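Local coordinates for rhusiopathiae surface protein B (Erysipelothrix rhusiopathiae, PDB 3V10) that probably binds collagen as a cell-wall-anchored surface adhesin, the chain here being its collagen-binding region, at residues A[5-15]-A[138-149]. Sequence-based numbering, arbitrary orientation.
Sequences TNEAIFTQFDV and NLGLGSLDKQMI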
loop_
_atom_site.group_PDB
_atom_site.type_symbol
_atom_site.label_atom_id
_atom_site.label_comp_id
_atom_site.label_asym_id
_atom_site.label_seq_id
_atom_site.Cartn_x
_atom_site.Cartn_y
_atom_site.Cartn_z
ATOM N N THR A 5 -10.284 -25.436 -5.763
ATOM C CA THR A 5 -9.995 -24.322 -6.657
ATOM C C THR A 5 -10.980 -24.129 -7.812
ATOM O O THR A 5 -11.433 -23.016 -8.070
ATOM C CB THR A 5 -8.563 -24.443 -7.222
ATOM O OG1 THR A 5 -7.629 -24.418 -6.135
ATOM C CG2 THR A 5 -8.256 -23.278 -8.167
ATOM N N ASN A 6 -11.322 -25.202 -8.509
ATOM C CA ASN A 6 -12.248 -25.060 -9.622
ATOM C C ASN A 6 -13.665 -25.533 -9.329
ATOM O O ASN A 6 -14.484 -25.643 -10.241
ATOM C CB ASN A 6 -11.692 -25.759 -10.855
ATOM C CG ASN A 6 -10.455 -25.068 -11.388
ATOM O OD1 ASN A 6 -10.509 -23.910 -11.818
ATOM N ND2 ASN A 6 -9.330 -25.762 -11.352
ATOM N N GLU A 7 -13.945 -25.803 -8.056
ATOM C CA GLU A 7 -15.283 -26.223 -7.629
ATOM C C GLU A 7 -16.175 -24.987 -7.524
ATOM O O GLU A 7 -15.680 -23.872 -7.354
ATOM C CB GLU A 7 -15.215 -26.913 -6.269
ATOM C CG GLU A 7 -14.655 -28.311 -6.307
ATOM C CD GLU A 7 -15.534 -29.245 -7.117
ATOM O OE1 GLU A 7 -15.424 -29.240 -8.356
ATOM O OE2 GLU A 7 -16.346 -29.974 -6.515
ATOM N N ALA A 8 -17.491 -25.191 -7.599
ATOM C CA ALA A 8 -18.449 -24.090 -7.537
ATOM C C ALA A 8 -18.879 -23.729 -6.115
ATOM O O ALA A 8 -20.071 -23.707 -5.813
ATOM C CB ALA A 8 -19.677 -24.433 -8.376
ATOM N N ILE A 9 -17.912 -23.432 -5.251
ATOM C CA ILE A 9 -18.209 -23.078 -3.861
ATOM C C ILE A 9 -18.063 -21.587 -3.585
ATOM O O ILE A 9 -18.303 -21.132 -2.463
ATOM C CB ILE A 9 -17.286 -23.835 -2.861
ATOM C CG1 ILE A 9 -15.815 -23.563 -3.183
ATOM C CG2 ILE A 9 -17.569 -25.325 -2.915
ATOM C CD1 ILE A 9 -14.872 -23.911 -2.055
ATOM N N PHE A 10 -17.692 -20.828 -4.611
ATOM C CA PHE A 10 -17.493 -19.394 -4.468
ATOM C C PHE A 10 -18.738 -18.590 -4.811
ATOM O O PHE A 10 -19.154 -18.507 -5.971
ATOM C CB PHE A 10 -16.290 -18.987 -5.313
ATOM C CG PHE A 10 -15.077 -19.831 -5.031
ATOM C CD1 PHE A 10 -14.785 -20.943 -5.815
ATOM C CD2 PHE A 10 -14.282 -19.572 -3.918
ATOM C CE1 PHE A 10 -13.722 -21.787 -5.490
ATOM C CE2 PHE A 10 -13.221 -20.409 -3.587
ATOM C CZ PHE A 10 -12.940 -21.517 -4.372
ATOM N N THR A 11 -19.311 -17.991 -3.768
ATOM C CA THR A 11 -20.544 -17.214 -3.854
ATOM C C THR A 11 -20.407 -15.723 -4.151
ATOM O O THR A 11 -21.403 -15.061 -4.454
ATOM C CB THR A 11 -21.346 -17.350 -2.547
ATOM O OG1 THR A 11 -20.586 -16.792 -1.469
ATOM C CG2 THR A 11 -21.634 -18.815 -2.246
ATOM N N GLN A 12 -19.196 -15.183 -4.058
ATOM C CA GLN A 12 -18.993 -13.764 -4.320
ATOM C C GLN A 12 -17.578 -13.488 -4.802
ATOM O O GLN A 12 -16.631 -14.149 -4.378
ATOM C CB GLN A 12 -19.269 -12.937 -3.055
ATOM C CG GLN A 12 -20.731 -12.937 -2.611
ATOM C CD GLN A 12 -20.962 -12.173 -1.321
ATOM O OE1 GLN A 12 -20.020 -11.678 -0.698
ATOM N NE2 GLN A 12 -22.223 -12.077 -0.909
ATOM N N PHE A 13 -17.439 -12.507 -5.688
ATOM C CA PHE A 13 -16.129 -12.143 -6.214
ATOM C C PHE A 13 -16.145 -10.727 -6.768
ATOM O O PHE A 13 -16.973 -10.395 -7.618
ATOM C CB PHE A 13 -15.706 -13.125 -7.308
ATOM C CG PHE A 13 -14.416 -12.758 -7.981
ATOM C CD1 PHE A 13 -13.294 -12.429 -7.227
ATOM C CD2 PHE A 13 -14.324 -12.724 -9.370
ATOM C CE1 PHE A 13 -12.099 -12.067 -7.846
ATOM C CE2 PHE A 13 -13.127 -12.362 -9.999
ATOM C CZ PHE A 13 -12.017 -12.033 -9.231
ATOM N N ASP A 14 -15.226 -9.893 -6.291
ATOM C CA ASP A 14 -15.164 -8.514 -6.752
ATOM C C ASP A 14 -13.762 -7.922 -6.648
ATOM O O ASP A 14 -12.997 -8.266 -5.748
ATOM C CB ASP A 14 -16.155 -7.666 -5.955
ATOM C CG ASP A 14 -16.421 -6.324 -6.599
ATOM O OD1 ASP A 14 -16.579 -6.281 -7.839
ATOM O OD2 ASP A 14 -16.483 -5.318 -5.867
ATOM N N VAL A 15 -13.431 -7.035 -7.580
ATOM C CA VAL A 15 -12.122 -6.391 -7.604
ATOM C C VAL A 15 -12.232 -4.876 -7.464
ATOM O O VAL A 15 -13.052 -4.234 -8.123
ATOM C CB VAL A 15 -11.372 -6.687 -8.921
ATOM C CG1 VAL A 15 -9.976 -6.074 -8.869
ATOM C CG2 VAL A 15 -11.297 -8.185 -9.154
ATOM N N ASN A 138 -10.173 -14.224 -12.777
ATOM C CA ASN A 138 -11.149 -14.854 -11.901
ATOM C C ASN A 138 -10.303 -15.531 -10.823
ATOM O O ASN A 138 -10.735 -16.481 -10.174
ATOM C CB ASN A 138 -12.012 -15.891 -12.646
ATOM C CG ASN A 138 -11.190 -16.922 -13.396
ATOM O OD1 ASN A 138 -9.997 -17.090 -13.151
ATOM N ND2 ASN A 138 -11.839 -17.632 -14.319
ATOM N N LEU A 139 -9.090 -15.006 -10.638
ATOM C CA LEU A 139 -8.127 -15.531 -9.664
ATOM C C LEU A 139 -7.853 -17.019 -9.848
ATOM O O LEU A 139 -7.406 -17.695 -8.919
ATOM C CB LEU A 139 -8.603 -15.275 -8.232
ATOM C CG LEU A 139 -8.560 -13.821 -7.756
ATOM C CD1 LEU A 139 -9.020 -13.737 -6.311
ATOM C CD2 LEU A 139 -7.138 -13.281 -7.901
ATOM N N GLY A 140 -8.120 -17.526 -11.046
ATOM C CA GLY A 140 -7.887 -18.932 -11.316
ATOM C C GLY A 140 -9.030 -19.843 -10.909
ATOM O O GLY A 140 -8.975 -21.051 -11.129
ATOM N N LEU A 141 -10.075 -19.274 -10.318
ATOM C CA LEU A 141 -11.230 -20.060 -9.893
ATOM C C LEU A 141 -12.152 -20.227 -11.103
ATOM O O LEU A 141 -12.940 -19.338 -11.441
ATOM C CB LEU A 141 -11.938 -19.345 -8.740
ATOM C CG LEU A 141 -10.997 -18.962 -7.582
ATOM C CD1 LEU A 141 -11.737 -18.108 -6.558
ATOM C CD2 LEU A 141 -10.443 -20.219 -6.928
ATOM N N GLY A 142 -12.026 -21.381 -11.756
ATOM C CA GLY A 142 -12.786 -21.677 -12.960
ATOM C C GLY A 142 -14.296 -21.526 -12.974
ATOM O O GLY A 142 -14.886 -21.371 -14.046
ATOM N N SER A 143 -14.926 -21.574 -11.808
ATOM C CA SER A 143 -16.382 -21.453 -11.719
ATOM C C SER A 143 -16.843 -20.008 -11.832
ATOM O O SER A 143 -18.024 -19.737 -12.067
ATOM C CB SER A 143 -16.872 -22.017 -10.387
ATOM O OG SER A 143 -16.396 -21.225 -9.311
ATOM N N LEU A 144 -15.910 -19.078 -11.668
ATOM C CA LEU A 144 -16.251 -17.664 -11.717
ATOM C C LEU A 144 -15.975 -16.999 -13.049
ATOM O O LEU A 144 -15.048 -17.378 -13.772
ATOM C CB LEU A 144 -15.483 -16.908 -10.628
ATOM C CG LEU A 144 -15.650 -17.415 -9.196
ATOM C CD1 LEU A 144 -14.754 -16.609 -8.272
ATOM C CD2 LEU A 144 -17.112 -17.305 -8.769
ATOM N N ASP A 145 -16.791 -15.998 -13.372
ATOM C CA ASP A 145 -16.601 -15.238 -14.595
ATOM C C ASP A 145 -15.453 -14.271 -14.309
ATOM O O ASP A 145 -15.315 -13.773 -13.192
ATOM C CB ASP A 145 -17.858 -14.435 -14.951
ATOM C CG ASP A 145 -19.057 -15.315 -15.249
ATOM O OD1 ASP A 145 -18.868 -16.415 -15.812
ATOM O OD2 ASP A 145 -20.191 -14.896 -14.938
ATOM N N LYS A 146 -14.621 -14.013 -15.307
ATOM C CA LYS A 146 -13.503 -13.102 -15.116
ATOM C C LYS A 146 -13.981 -11.656 -15.061
ATOM O O LYS A 146 -14.987 -11.293 -15.672
ATOM C CB LYS A 146 -12.495 -13.249 -16.256
ATOM C CG LYS A 146 -11.868 -14.624 -16.370
ATOM C CD LYS A 146 -10.848 -14.662 -17.502
ATOM C CE LYS A 146 -10.268 -16.059 -17.693
ATOM N NZ LYS A 146 -9.235 -16.084 -18.775
ATOM N N GLN A 147 -13.258 -10.839 -14.306
ATOM C CA GLN A 147 -13.568 -9.425 -14.198
ATOM C C GLN A 147 -12.344 -8.697 -14.732
ATOM O O GLN A 147 -11.213 -9.108 -14.472
ATOM C CB GLN A 147 -13.853 -9.043 -12.745
ATOM C CG GLN A 147 -15.241 -9.469 -12.284
ATOM C CD GLN A 147 -15.584 -8.960 -10.900
ATOM O OE1 GLN A 147 -15.302 -7.811 -10.563
ATOM N NE2 GLN A 147 -16.210 -9.810 -10.093
ATOM N N MET A 148 -12.564 -7.630 -15.492
ATOM C CA MET A 148 -11.452 -6.893 -16.082
ATOM C C MET A 148 -10.709 -5.975 -15.126
ATOM O O MET A 148 -11.297 -5.321 -14.266
ATOM C CB MET A 148 -11.924 -6.064 -17.289
ATOM C CG MET A 148 -10.861 -5.112 -17.873
ATOM S SD MET A 148 -9.526 -5.858 -18.868
ATOM C CE MET A 148 -8.702 -6.774 -17.729
ATOM N N ILE A 149 -9.396 -5.955 -15.296
ATOM C CA ILE A 149 -8.508 -5.105 -14.527
ATOM C C ILE A 149 -7.681 -4.384 -15.578
ATOM O O ILE A 149 -7.065 -5.019 -16.443
ATOM C CB ILE A 149 -7.571 -5.925 -13.601
ATOM C CG1 ILE A 149 -8.371 -6.488 -12.421
ATOM C CG2 ILE A 149 -6.415 -5.053 -13.123
ATOM C CD1 ILE A 149 -7.534 -7.275 -11.419
HETATM O O HOH W 1 -13.878 -22.529 -9.151
HETATM O O HOH W 2 -18.521 -20.831 -7.634
#
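Asn6 OD1 accepts a hydrogen bond from Gly142 N at 2.9 Å, tying the 138-149 loop to the 5-15 segment; the donor lies in the carbonyl plane on a lone pair, and Gly142, with no side chain, lets the oxygen come this close. At the other end the extended Gln147 side chain brings NE2 to within 2.7 Å of Phe13 O, but the donor lies above that carbonyl plane and the N-H...O angle is only 135°. Gln147 OE1 faces Asp14 OD1, two acceptors 3.4 Å apart, while Asp14 OD2 is bonded to Asn16. Between these ends, one water donates to Thr5 O and Glu7 O and accepts from Ser143 N, and a second joins Phe10 O to Ser143 OG. Asn138 braces the loop: OD1 accepts from Gly140 N in an Asx turn, and ND2 donates to Leu144 O. Apolar groups pack between: Leu141 CD1 lies over the Phe10 ring centre (CH-pi, 3.9 Å), and Phe13, its CG anti to the backbone N (chi1 175°), sets its ring against Leu139 and Leu144. A strandless loop thus docks on the N-terminal Ig-like domain by leucine-phenylalanine packing, side-chain amides and water serving several backbone groups; buried Val15 N, without a partner, is the exception.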